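Local atomic coordinates of aminotransferase class I and II (PDB entry 3OP7), a protein that probably transfers amino groups between amino acids and 2-oxo acids, using pyridoxal 5'-phosphate bound to a lysine as cofactor. Residues Q86-S100 and Y247-D260. Residues are numbered along the deposited sequence; the frame is centred on the assembly and turned at random. Where two conformers were deposited one is given.
Sequences QTNGATGANLLVLYS and YRDYTMICAGVFDD
Asp260 OD1 takes a hydrogen bond from Gln86 NE2 at 2.9 Å, on its anti lone pair, and a second from Ser65 OG. The N-H of Gln86 points nearly straight at it, 159°, and the amide and carboxylate planes are turned 62° apart. Gln86 reaches this far because its chain is extended, with CG anti to the backbone N (chi1 -166°). A water lies 2.8 Å from Gln86 OE1 and accepts a bond from Ala255 N. In one of its two conformers, Arg248 NH2 gives a bent bond to Gln86 O at 2.8 Å, tilted out of the carbonyl plane, and also binds Ile62 O. The aliphatic part of Arg248 is covered by Leu96, whose CD2 lies 3.5 Å from Arg248 CG. In this large PLP-binding domain of a class I/II aminotransferase, helix 89-101 follows edge strand 84-87 and binds the cofactor phosphate through Ala90 N and Thr91 OG1. Selenomethionine Met252 packs against the turn from strand to helix. Its SE is 3.6 Å from Thr87 CA, and the bend at chi3 brings CE to Gly92 O and within 3.4 Å of Asn88 OD1. Farther along the helix, Thr251 CG2 touches Leu95 CD2 at 3.8 Å and meets the Tyr99 ring at its edge. Ser100 CA lies over one face of the Tyr247 ring, offset toward the rim, and Ser100 OG is 3.2 Å from Tyr247 CB. That OG donates to Leu96 O, while Tyr247 OH bonds Gly1 N of the second subunit.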
# COMPACT_ATOMS: atom_id res chain seq x y z
N GLN A 86 -5.15 6.64 -8.82
CA GLN A 86 -3.79 6.15 -8.63
C GLN A 86 -3.69 5.28 -7.39
O GLN A 86 -4.29 5.59 -6.34
CB GLN A 86 -2.83 7.33 -8.46
CG GLN A 86 -1.36 6.97 -8.58
CD GLN A 86 -0.53 8.23 -8.66
OE1 GLN A 86 -0.35 8.89 -7.67
NE2 GLN A 86 -0.09 8.58 -9.84
N THR A 87 -2.86 4.23 -7.50
CA THR A 87 -2.61 3.34 -6.40
C THR A 87 -1.13 2.96 -6.29
O THR A 87 -0.33 3.24 -7.23
CB THR A 87 -3.44 2.06 -6.59
OG1 THR A 87 -3.04 1.45 -7.83
CG2 THR A 87 -4.96 2.36 -6.56
N ASN A 88 -0.75 2.38 -5.15
CA ASN A 88 0.60 1.82 -5.02
C ASN A 88 0.72 0.49 -5.76
O ASN A 88 0.57 -0.60 -5.18
CB ASN A 88 1.07 1.71 -3.56
CG ASN A 88 0.23 0.76 -2.71
OD1 ASN A 88 -0.99 0.81 -2.78
ND2 ASN A 88 0.89 -0.11 -1.89
N GLY A 89 0.99 0.57 -7.07
CA GLY A 89 1.00 -0.62 -7.90
C GLY A 89 -0.37 -1.17 -8.20
O GLY A 89 -1.37 -0.74 -7.59
N ALA A 90 -0.42 -2.13 -9.12
CA ALA A 90 -1.59 -2.99 -9.27
C ALA A 90 -1.93 -3.71 -7.95
O ALA A 90 -3.11 -3.97 -7.67
CB ALA A 90 -1.44 -3.96 -10.44
N THR A 91 -0.91 -3.97 -7.11
CA THR A 91 -1.11 -4.57 -5.78
C THR A 91 -2.15 -3.76 -5.01
O THR A 91 -3.14 -4.29 -4.50
CB THR A 91 0.21 -4.72 -5.01
OG1 THR A 91 1.14 -5.56 -5.74
CG2 THR A 91 -0.03 -5.38 -3.68
N GLY A 92 -1.86 -2.46 -4.89
CA GLY A 92 -2.74 -1.59 -4.14
C GLY A 92 -4.09 -1.42 -4.77
O GLY A 92 -5.10 -1.26 -4.04
N ALA A 93 -4.14 -1.50 -6.11
CA ALA A 93 -5.40 -1.35 -6.82
C ALA A 93 -6.33 -2.57 -6.59
O ALA A 93 -7.50 -2.41 -6.23
CB ALA A 93 -5.22 -1.13 -8.28
N ASN A 94 -5.78 -3.78 -6.75
CA ASN A 94 -6.59 -4.97 -6.45
C ASN A 94 -7.10 -4.96 -5.03
O ASN A 94 -8.28 -5.27 -4.80
CB ASN A 94 -5.82 -6.30 -6.70
CG ASN A 94 -5.60 -6.63 -8.15
OD1 ASN A 94 -6.43 -6.35 -9.03
ND2 ASN A 94 -4.53 -7.39 -8.41
N LEU A 95 -6.23 -4.64 -4.07
CA LEU A 95 -6.62 -4.61 -2.67
C LEU A 95 -7.69 -3.55 -2.46
O LEU A 95 -8.67 -3.79 -1.74
CB LEU A 95 -5.42 -4.29 -1.79
CG LEU A 95 -5.76 -4.16 -0.29
CD1 LEU A 95 -6.43 -5.42 0.25
CD2 LEU A 95 -4.50 -3.80 0.47
N LEU A 96 -7.49 -2.36 -2.99
CA LEU A 96 -8.48 -1.28 -2.80
C LEU A 96 -9.87 -1.71 -3.33
O LEU A 96 -10.89 -1.47 -2.67
CB LEU A 96 -8.05 -0.04 -3.52
CG LEU A 96 -9.00 1.17 -3.47
CD1 LEU A 96 -9.27 1.61 -2.01
CD2 LEU A 96 -8.42 2.32 -4.33
N VAL A 97 -9.90 -2.32 -4.50
CA VAL A 97 -11.18 -2.75 -5.11
C VAL A 97 -11.87 -3.77 -4.18
O VAL A 97 -13.05 -3.60 -3.78
CB VAL A 97 -11.01 -3.34 -6.51
CG1 VAL A 97 -12.36 -3.98 -7.06
CG2 VAL A 97 -10.54 -2.22 -7.45
N LEU A 98 -11.14 -4.82 -3.81
CA LEU A 98 -11.72 -5.92 -3.06
C LEU A 98 -12.09 -5.50 -1.65
O LEU A 98 -13.18 -5.79 -1.14
CB LEU A 98 -10.75 -7.12 -3.10
CG LEU A 98 -10.52 -7.67 -4.52
CD1 LEU A 98 -9.24 -8.50 -4.58
CD2 LEU A 98 -11.74 -8.50 -4.96
N TYR A 99 -11.20 -4.78 -1.02
CA TYR A 99 -11.46 -4.38 0.34
C TYR A 99 -12.66 -3.41 0.43
O TYR A 99 -13.46 -3.47 1.39
CB TYR A 99 -10.19 -3.78 0.92
CG TYR A 99 -10.04 -3.78 2.40
CD1 TYR A 99 -10.72 -4.68 3.21
CD2 TYR A 99 -9.23 -2.87 3.02
CE1 TYR A 99 -10.59 -4.65 4.60
CE2 TYR A 99 -9.09 -2.85 4.41
CZ TYR A 99 -9.76 -3.75 5.18
OH TYR A 99 -9.63 -3.68 6.56
N SER A 100 -12.81 -2.54 -0.56
CA SER A 100 -13.88 -1.54 -0.58
C SER A 100 -15.23 -2.21 -0.85
O SER A 100 -16.25 -1.84 -0.23
CB SER A 100 -13.60 -0.49 -1.67
OG SER A 100 -12.50 0.32 -1.34
N TYR A 247 -11.95 4.83 0.87
CA TYR A 247 -11.28 3.71 1.54
C TYR A 247 -9.76 3.69 1.37
O TYR A 247 -9.07 2.86 1.99
CB TYR A 247 -11.84 2.38 1.05
CG TYR A 247 -13.28 2.21 1.41
CD1 TYR A 247 -13.65 1.65 2.64
CD2 TYR A 247 -14.27 2.64 0.55
CE1 TYR A 247 -14.98 1.54 2.98
CE2 TYR A 247 -15.58 2.53 0.87
CZ TYR A 247 -15.94 1.98 2.09
OH TYR A 247 -17.29 1.91 2.39
N ARG A 248 -9.19 4.63 0.61
CA ARG A 248 -7.75 4.60 0.37
C ARG A 248 -6.90 4.87 1.64
O ARG A 248 -5.77 4.46 1.67
CB ARG A 248 -7.37 5.53 -0.80
CG ARG A 248 -8.01 5.00 -2.10
CD ARG A 248 -7.85 5.90 -3.38
NE ARG A 248 -6.47 6.08 -3.80
CZ ARG A 248 -5.75 7.18 -3.62
NH1 ARG A 248 -6.25 8.23 -2.98
NH2 ARG A 248 -4.49 7.22 -4.06
N ASP A 249 -7.42 5.52 2.68
CA ASP A 249 -6.61 5.67 3.89
C ASP A 249 -6.50 4.37 4.69
O ASP A 249 -5.69 4.29 5.62
CB ASP A 249 -7.07 6.79 4.83
CG ASP A 249 -6.89 8.18 4.23
OD1 ASP A 249 -6.55 8.27 3.04
OD2 ASP A 249 -7.12 9.13 5.01
N TYR A 250 -7.24 3.34 4.34
CA TYR A 250 -7.00 2.08 5.05
C TYR A 250 -5.76 1.41 4.55
O TYR A 250 -5.20 0.56 5.24
CB TYR A 250 -8.18 1.12 4.84
CG TYR A 250 -9.40 1.42 5.65
CD1 TYR A 250 -9.41 1.25 7.04
CD2 TYR A 250 -10.58 1.84 5.05
CE1 TYR A 250 -10.52 1.46 7.75
CE2 TYR A 250 -11.71 2.06 5.77
CZ TYR A 250 -11.70 1.87 7.14
OH TYR A 250 -12.80 2.11 7.99
N THR A 251 -5.41 1.66 3.28
CA THR A 251 -4.37 0.90 2.62
C THR A 251 -3.13 1.66 2.16
O THR A 251 -2.04 1.09 2.13
CB THR A 251 -4.99 0.18 1.40
OG1 THR A 251 -5.41 1.16 0.45
CG2 THR A 251 -6.21 -0.70 1.88
N MSE A 252 -3.28 2.93 1.73
CA MSE A 252 -2.19 3.63 1.12
C MSE A 252 -2.11 5.14 1.44
O MSE A 252 -1.02 5.67 1.49
CB MSE A 252 -2.19 3.40 -0.38
CG MSE A 252 -3.40 3.92 -1.03
SE MSE A 252 -3.57 3.74 -2.91
CE MSE A 252 -4.25 1.92 -2.71
N ILE A 253 -3.27 5.77 1.66
CA ILE A 253 -3.51 7.26 1.54
C ILE A 253 -3.31 7.76 0.10
O ILE A 253 -4.24 8.31 -0.52
CB ILE A 253 -2.71 8.12 2.54
CG1 ILE A 253 -2.98 7.67 3.98
CG2 ILE A 253 -3.08 9.64 2.33
CD1 ILE A 253 -2.24 8.44 5.04
N CYS A 254 -2.09 7.59 -0.39
CA CYS A 254 -1.70 7.98 -1.72
C CYS A 254 -0.38 7.28 -2.08
O CYS A 254 0.32 6.69 -1.24
CB CYS A 254 -1.53 9.52 -1.78
SG CYS A 254 -0.44 10.11 -0.60
N ALA A 255 -0.03 7.41 -3.34
CA ALA A 255 1.25 6.97 -3.80
C ALA A 255 2.23 8.11 -3.73
O ALA A 255 1.85 9.24 -3.32
CB ALA A 255 1.10 6.50 -5.25
N GLY A 256 3.49 7.87 -4.08
CA GLY A 256 4.52 8.89 -3.78
C GLY A 256 4.57 10.07 -4.75
O GLY A 256 4.16 9.96 -5.89
N VAL A 257 5.08 11.21 -4.27
CA VAL A 257 5.27 12.41 -5.09
C VAL A 257 6.22 12.17 -6.30
O VAL A 257 5.86 12.48 -7.42
CB VAL A 257 5.79 13.58 -4.22
CG1 VAL A 257 6.20 14.82 -5.02
CG2 VAL A 257 4.67 13.98 -3.25
N PHE A 258 7.40 11.63 -6.04
CA PHE A 258 8.37 11.35 -7.10
C PHE A 258 7.80 10.27 -7.96
O PHE A 258 7.92 10.31 -9.18
CB PHE A 258 9.70 10.90 -6.51
CG PHE A 258 10.64 10.25 -7.46
CD1 PHE A 258 10.56 8.89 -7.69
CD2 PHE A 258 11.63 10.98 -8.13
CE1 PHE A 258 11.45 8.26 -8.54
CE2 PHE A 258 12.52 10.33 -9.00
CZ PHE A 258 12.43 8.99 -9.18
N ASP A 259 7.15 9.31 -7.33
CA ASP A 259 6.61 8.16 -8.07
C ASP A 259 5.58 8.60 -9.15
O ASP A 259 5.60 8.18 -10.32
CB ASP A 259 6.04 7.14 -7.09
CG ASP A 259 7.06 6.63 -6.08
OD1 ASP A 259 8.26 6.55 -6.43
OD2 ASP A 259 6.62 6.32 -4.92
N ASP A 260 4.65 9.46 -8.76
CA ASP A 260 3.71 10.06 -9.67
C ASP A 260 4.40 10.91 -10.77
O ASP A 260 3.97 10.92 -11.91
CB ASP A 260 2.65 10.87 -8.91
CG ASP A 260 1.83 11.77 -9.84
OD1 ASP A 260 0.80 11.33 -10.37
OD2 ASP A 260 2.24 12.93 -9.99
O HOH W 1 -1.74 8.69 -5.23